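Side-chain contacts in protein argonaute 5 (Arabidopsis thaliana, PDB 4G0O), which probably anchors the 5' end of small guide RNAs in its MID domain and sorts them by their 5' nucleotide for gene regulation: residues Gly37-Ser41 with Lys42-Phe46; Gly88-Gly91 with Lys92-Ile96. All coordinates share one frame; numbering follows the deposited sequence.

Interaction 1 (Gly37-Ser41 with Lys42-Phe46)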
ATOM      1  N   GLY A  37       4.130   2.455  10.853  1.00 33.24           N
ATOM      2  CA  GLY A  37       4.152   2.874  12.243  1.00 32.30           C
ATOM      3  C   GLY A  37       2.751   3.179  12.744  1.00 33.41           C
ATOM      4  O   GLY A  37       2.410   2.887  13.884  1.00 32.56           O
ATOM      5  N   MET A  38       1.938   3.766  11.870  1.00 35.26           N
ATOM      6  CA  MET A  38       0.533   4.041  12.163  1.00 32.11           C
ATOM      7  C   MET A  38      -0.308   2.747  12.194  1.00 35.08           C
ATOM      8  O   MET A  38      -1.133   2.563  13.090  1.00 36.93           O
ATOM      9  CB  MET A  38      -0.024   5.057  11.151  1.00 31.19           C
ATOM     10  CG  MET A  38      -1.495   5.402  11.320  1.00 31.41           C
ATOM     11  SD  MET A  38      -1.949   6.051  12.956  1.00 31.91           S
ATOM     12  CE  MET A  38      -1.225   7.706  12.917  1.00 27.92           C
ATOM     13  N   CYS A  39      -0.100   1.848  11.231  1.00 37.91           N
ATOM     14  CA  CYS A  39      -0.741   0.535  11.288  1.00 33.92           C
ATOM     15  C   CYS A  39      -0.393  -0.146  12.611  1.00 33.18           C
ATOM     16  O   CYS A  39      -1.259  -0.692  13.291  1.00 32.98           O
ATOM     17  CB  CYS A  39      -0.289  -0.360  10.123  1.00 27.79           C
ATOM     18  SG  CYS A  39      -0.978   0.064   8.472  1.00 26.75           S
ATOM     19  N   VAL A  40       0.886  -0.106  12.975  1.00 33.59           N
ATOM     20  CA  VAL A  40       1.350  -0.832  14.151  1.00 34.00           C
ATOM     21  C   VAL A  40       0.844  -0.229  15.464  1.00 33.48           C
ATOM     22  O   VAL A  40       0.391  -0.953  16.348  1.00 32.42           O
ATOM     23  CB  VAL A  40       2.881  -1.004  14.156  1.00 34.86           C
ATOM     24  CG1 VAL A  40       3.392  -1.288  15.568  1.00 31.22           C
ATOM     25  CG2 VAL A  40       3.268  -2.140  13.199  1.00 30.96           C
ATOM     26  N   SER A  41       0.882   1.095  15.579  1.00 34.46           N
ATOM     27  CA  SER A  41       0.348   1.744  16.781  1.00 36.33           C
ATOM     28  C   SER A  41      -1.120   1.390  17.008  1.00 34.03           C
ATOM     29  O   SER A  41      -1.588   1.389  18.145  1.00 34.47           O
ATOM     30  CB  SER A  41       0.493   3.265  16.702  1.00 34.15           C
ATOM     31  OG  SER A  41      -0.198   3.771  15.570  1.00 37.87           O
ATOM     32  N   LYS A  42      -1.846   1.086  15.932  1.00 35.89           N
ATOM     33  CA  LYS A  42      -3.279   0.808  16.052  1.00 30.11           C
ATOM     34  C   LYS A  42      -3.599  -0.668  16.297  1.00 31.03           C
ATOM     35  O   LYS A  42      -4.743  -1.006  16.604  1.00 26.18           O
ATOM     36  CB  LYS A  42      -4.061   1.352  14.856  1.00 35.35           C
ATOM     37  CG  LYS A  42      -3.995   2.875  14.723  1.00 38.58           C
ATOM     38  CD  LYS A  42      -5.017   3.412  13.725  1.00 37.76           C
ATOM     39  CE  LYS A  42      -6.185   4.106  14.438  1.00 43.81           C
ATOM     40  NZ  LYS A  42      -7.156   3.148  15.031  1.00 31.70           N
ATOM     41  N   GLY A  43      -2.597  -1.540  16.175  1.00 30.32           N
ATOM     42  CA  GLY A  43      -2.766  -2.928  16.574  1.00 27.66           C
ATOM     43  C   GLY A  43      -2.243  -3.977  15.611  1.00 28.67           C
ATOM     44  O   GLY A  43      -2.242  -5.168  15.936  1.00 29.85           O
ATOM     45  N   MET A  44      -1.802  -3.557  14.430  1.00 28.79           N
ATOM     46  CA  MET A  44      -1.265  -4.508  13.451  1.00 32.94           C
ATOM     47  C   MET A  44       0.159  -4.876  13.800  1.00 33.28           C
ATOM     48  O   MET A  44       0.791  -4.219  14.639  1.00 32.17           O
ATOM     49  CB  MET A  44      -1.294  -3.934  12.035  1.00 30.25           C
ATOM     50  CG  MET A  44      -2.688  -3.692  11.502  1.00 26.83           C
ATOM     51  SD  MET A  44      -2.642  -3.277   9.756  1.00 26.82           S
ATOM     52  CE  MET A  44      -2.458  -4.922   9.037  1.00 28.25           C
ATOM     53  N   GLU A  45       0.645  -5.942  13.171  1.00 33.28           N
ATOM     54  CA  GLU A  45       2.058  -6.289  13.226  1.00 32.48           C
ATOM     55  C   GLU A  45       2.610  -6.347  11.801  1.00 31.99           C
ATOM     56  O   GLU A  45       2.008  -6.954  10.921  1.00 30.63           O
ATOM     57  CB  GLU A  45       2.274  -7.621  13.938  1.00 34.08           C
ATOM     58  CG  GLU A  45       3.694  -7.777  14.451  1.00 35.49           C
ATOM     59  CD  GLU A  45       4.030  -9.191  14.886  1.00 42.45           C
ATOM     60  OE1 GLU A  45       3.120  -9.915  15.368  1.00 35.63           O
ATOM     61  OE2 GLU A  45       5.220  -9.570  14.729  1.00 39.13           O
ATOM     62  N   PHE A  46       3.737  -5.684  11.568  1.00 30.46           N
ATOM     63  CA  PHE A  46       4.328  -5.624  10.241  1.00 30.47           C
ATOM     64  C   PHE A  46       5.790  -5.988  10.320  1.00 32.59           C
ATOM     65  O   PHE A  46       6.496  -5.484  11.189  1.00 30.90           O
ATOM     66  CB  PHE A  46       4.258  -4.194   9.708  1.00 33.18           C
ATOM     67  CG  PHE A  46       3.216  -3.973   8.653  1.00 34.24           C
ATOM     68  CD1 PHE A  46       3.550  -4.046   7.305  1.00 27.70           C
ATOM     69  CD2 PHE A  46       1.917  -3.648   9.004  1.00 30.63           C
ATOM     70  CE1 PHE A  46       2.607  -3.821   6.342  1.00 28.21           C
ATOM     71  CE2 PHE A  46       0.961  -3.431   8.029  1.00 32.56           C
ATOM     72  CZ  PHE A  46       1.308  -3.512   6.700  1.00 27.92           C
TER
HETATM   73  O   HOH W   1       0.699  -3.204  17.162  1.00 38.12           O
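A Schellman motif ends helix 27-42: Gly-43 N bonds back to Val-40 O (3.1 Å), and Met-44 N bonds to Cys-39 O (3.1 Å). Gly-43 has phi 135°, where a CB would be jammed against the preceding carbonyl oxygen, so glycine suits the turn into strand 45-46. One residue before Cys-39, Met-38 O is gripped by two donors coming from the same face of its carbonyl plane, the backbone Lys-42 N at 3.3 Å and the hydroxyl Ser-41 OG at 2.9 Å. Ser-41 can do this because chi1 of 59° tucks OG between its own N and carbonyl carbon. Beside the turn, Met-44, extended as far as its sulfur, sets SD 3.8 Å from Cys-39 CB and in the plane of the Phe-46 ring, at its edge. Cys-39 meets the same ring obliquely, with CB 3.9 Å from Phe-46 CE2 and SG 5.1 Å from the ring centroid. Trp-14 of strand 7-18 adds an edge-to-face partner to Phe-46, while Met-44 reaches Asn-129 of helix 118-131. Toward that helix, the aliphatic part of Lys-42 lies side by side with Met-38 (Met-38 SD to Lys-42 CD 4.1 Å), and Lys-42 NZ bonds to Lys-3 O. Backbone bonds thus fix the reversal, while sulfur and ring atoms, apolar and polarisable, pack in the angle between helix and strand.

Interaction 2 (Gly88-Gly91 with Lys92-Ile96). With SO4 (sulfate ion), chain C.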
ATOM      1  N   GLY A  88      -6.963   8.123 -13.697  1.00 33.39           N
ATOM      2  CA  GLY A  88      -7.509   7.382 -14.823  1.00 35.02           C
ATOM      3  C   GLY A  88      -6.982   5.960 -14.952  1.00 38.99           C
ATOM      4  O   GLY A  88      -7.497   5.172 -15.751  1.00 37.12           O
ATOM      5  N   SER A  89      -5.957   5.631 -14.161  1.00 34.15           N
ATOM      6  CA  SER A  89      -5.359   4.300 -14.185  1.00 32.51           C
ATOM      7  C   SER A  89      -5.843   3.399 -13.048  1.00 31.42           C
ATOM      8  O   SER A  89      -5.582   2.197 -13.060  1.00 31.97           O
ATOM      9  CB  SER A  89      -3.836   4.401 -14.149  1.00 32.15           C
ATOM     10  OG  SER A  89      -3.368   5.309 -15.131  1.00 35.88           O
ATOM     11  N   TYR A  90      -6.547   3.964 -12.072  1.00 31.13           N
ATOM     12  CA  TYR A  90      -6.919   3.213 -10.863  1.00 28.93           C
ATOM     13  C   TYR A  90      -7.718   1.935 -11.144  1.00 29.30           C
ATOM     14  O   TYR A  90      -7.449   0.883 -10.552  1.00 33.38           O
ATOM     15  CB  TYR A  90      -7.661   4.123  -9.881  1.00 29.23           C
ATOM     16  CG  TYR A  90      -8.271   3.425  -8.680  1.00 24.19           C
ATOM     17  CD1 TYR A  90      -9.651   3.360  -8.523  1.00 26.63           C
ATOM     18  CD2 TYR A  90      -7.474   2.870  -7.689  1.00 25.88           C
ATOM     19  CE1 TYR A  90     -10.224   2.740  -7.419  1.00 29.25           C
ATOM     20  CE2 TYR A  90      -8.039   2.248  -6.580  1.00 31.95           C
ATOM     21  CZ  TYR A  90      -9.417   2.179  -6.454  1.00 30.88           C
ATOM     22  OH  TYR A  90      -9.995   1.558  -5.361  1.00 28.53           O
ATOM     23  N   GLY A  91      -8.691   2.015 -12.047  1.00 36.60           N
ATOM     24  CA  GLY A  91      -9.456   0.837 -12.439  1.00 31.18           C
ATOM     25  C   GLY A  91      -8.570  -0.260 -13.000  1.00 30.70           C
ATOM     26  O   GLY A  91      -8.671  -1.411 -12.590  1.00 28.59           O
ATOM     27  N   LYS A  92      -7.700   0.106 -13.937  1.00 33.27           N
ATOM     28  CA  LYS A  92      -6.727  -0.820 -14.485  1.00 32.35           C
ATOM     29  C   LYS A  92      -5.911  -1.501 -13.374  1.00 32.95           C
ATOM     30  O   LYS A  92      -5.772  -2.735 -13.357  1.00 29.94           O
ATOM     31  CB  LYS A  92      -5.786  -0.094 -15.454  1.00 28.56           C
ATOM     32  CG  LYS A  92      -4.867  -1.046 -16.197  1.00 31.19           C
ATOM     33  CD  LYS A  92      -3.595  -0.362 -16.725  1.00 38.26           C
ATOM     34  CE  LYS A  92      -3.804   0.328 -18.069  1.00 38.73           C
ATOM     35  NZ  LYS A  92      -2.580   1.086 -18.487  1.00 46.29           N
ATOM     36  N   ILE A  93      -5.380  -0.707 -12.443  1.00 31.54           N
ATOM     37  CA  ILE A  93      -4.523  -1.256 -11.388  1.00 27.41           C
ATOM     38  C   ILE A  93      -5.261  -2.216 -10.466  1.00 25.85           C
ATOM     39  O   ILE A  93      -4.721  -3.258 -10.094  1.00 29.07           O
ATOM     40  CB  ILE A  93      -3.846  -0.144 -10.557  1.00 34.78           C
ATOM     41  CG1 ILE A  93      -2.968   0.721 -11.461  1.00 33.12           C
ATOM     42  CG2 ILE A  93      -3.012  -0.739  -9.404  1.00 28.32           C
ATOM     43  CD1 ILE A  93      -2.376   1.920 -10.766  1.00 31.15           C
ATOM     44  N   LYS A  94      -6.492  -1.879 -10.094  1.00 30.17           N
ATOM     45  CA  LYS A  94      -7.243  -2.727  -9.173  1.00 33.25           C
ATOM     46  C   LYS A  94      -7.616  -4.018  -9.860  1.00 31.96           C
ATOM     47  O   LYS A  94      -7.511  -5.097  -9.270  1.00 29.88           O
ATOM     48  CB  LYS A  94      -8.510  -2.038  -8.701  1.00 31.83           C
ATOM     49  CG  LYS A  94      -8.255  -0.854  -7.801  1.00 38.98           C
ATOM     50  CD  LYS A  94      -8.370  -1.237  -6.334  1.00 39.47           C
ATOM     51  CE  LYS A  94      -7.002  -1.413  -5.664  1.00 41.39           C
ATOM     52  NZ  LYS A  94      -7.134  -1.975  -4.275  1.00 36.33           N
ATOM     53  N   ARG A  95      -8.068  -3.889 -11.106  1.00 30.11           N
ATOM     54  CA  ARG A  95      -8.413  -5.036 -11.933  1.00 32.48           C
ATOM     55  C   ARG A  95      -7.226  -6.005 -12.003  1.00 29.36           C
ATOM     56  O   ARG A  95      -7.371  -7.200 -11.767  1.00 30.92           O
ATOM     57  CB  ARG A  95      -8.840  -4.577 -13.344  1.00 30.85           C
ATOM     58  CG  ARG A  95      -8.872  -5.715 -14.371  1.00 36.46           C
ATOM     59  CD  ARG A  95      -9.273  -5.273 -15.774  1.00 30.53           C
ATOM     60  NE  ARG A  95      -8.305  -4.363 -16.393  1.00 37.56           N
ATOM     61  CZ  ARG A  95      -7.165  -4.749 -16.962  1.00 34.28           C
ATOM     62  NH1 ARG A  95      -6.347  -3.851 -17.509  1.00 33.88           N
ATOM     63  NH2 ARG A  95      -6.833  -6.033 -16.986  1.00 36.83           N
ATOM     64  N   ILE A  96      -6.045  -5.479 -12.289  1.00 31.30           N
ATOM     65  CA  ILE A  96      -4.866  -6.327 -12.446  1.00 29.58           C
ATOM     66  C   ILE A  96      -4.522  -7.006 -11.129  1.00 31.64           C
ATOM     67  O   ILE A  96      -4.259  -8.210 -11.077  1.00 31.19           O
ATOM     68  CB  ILE A  96      -3.664  -5.514 -12.942  1.00 25.05           C
ATOM     69  CG1 ILE A  96      -3.874  -5.110 -14.402  1.00 29.48           C
ATOM     70  CG2 ILE A  96      -2.365  -6.308 -12.770  1.00 24.81           C
ATOM     71  CD1 ILE A  96      -2.898  -4.044 -14.881  1.00 32.18           C
TER
HETATM   72  S   SO4 C 701      -8.801   1.599  -1.755  1.00 57.30           S
HETATM   73  O1  SO4 C 701      -8.631   3.056  -1.800  1.00 47.58           O
HETATM   74  O2  SO4 C 701      -7.965   0.993  -2.827  1.00 39.77           O
HETATM   75  O3  SO4 C 701      -8.443   1.093  -0.419  1.00 30.79           O
HETATM   76  O4  SO4 C 701     -10.217   1.260  -1.961  1.00 48.19           O
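At the N-terminal end of helix 90-101, Ser-89 O accepts Ile-93 N at 3.0 Å, in a nearly straight bond. This end of the helix borders a sulfate site that resembles the pocket in which Argonaute MID domains hold the 5' phosphate of a guide RNA. Ile-93 lays its CG1 3.4 Å from the same Ser-89 O, and its branched, apolar chain suits the buried side, against Phe-19, Leu-83 and Pro-84. Tyr-90 comes next, its O taking the N-H of Lys-94. With CG trans to the backbone N (chi1 172°), its ring swings along the helix to where Lys-94 crosses one face. There the lysine CG makes a CH-pi contact 3.7 Å from the ring centroid, offset toward the rim, and stands only 3.3 Å from Tyr-90 CE2, which is tight packing. A bend at chi2 (-97°) carries the rest of Lys-94 along the ring toward the phenol end, CD passing 3.4 Å from Tyr-90 OH. Phenol and ammonium therefore converge on one sulfate oxygen: O2 takes weak hydrogen bonds from Tyr-90 OH and from Lys-94 NZ. Lys-131 also binds the ion, and Ser-105 OG holds Lys-94 NZ, so a second-shell hydroxyl helps to position the amine. Gly-91 follows; Arg-95 lays CB by its carbonyl and carries the guanidinium away from it, to a salt bridge with Glu-100; Arg-95 N bonds to Gly-91 O at 3.0 Å.

Interaction 1 and interaction 2 lie on opposite sides of the chain's centre, about 27 Å apart between their centres, and do not touch, yet both border helix 118-131, which packs on the first and lends Lys-131 to the sulfate site of the second. Each belongs to a beta-alpha-beta unit, but at opposite ends of their respective helices: 37-46 exits into a strand, 88-96 enters from a loop. Both are partly buried. In the first, backbone N-H groups bond back to carbonyls of the last turn, and the inward side chains are sulfurs and an aromatic ring. In the second, a tyrosine and a lysine face an anion, consistent with phosphate recognition, whereas interaction 1 is structural packing.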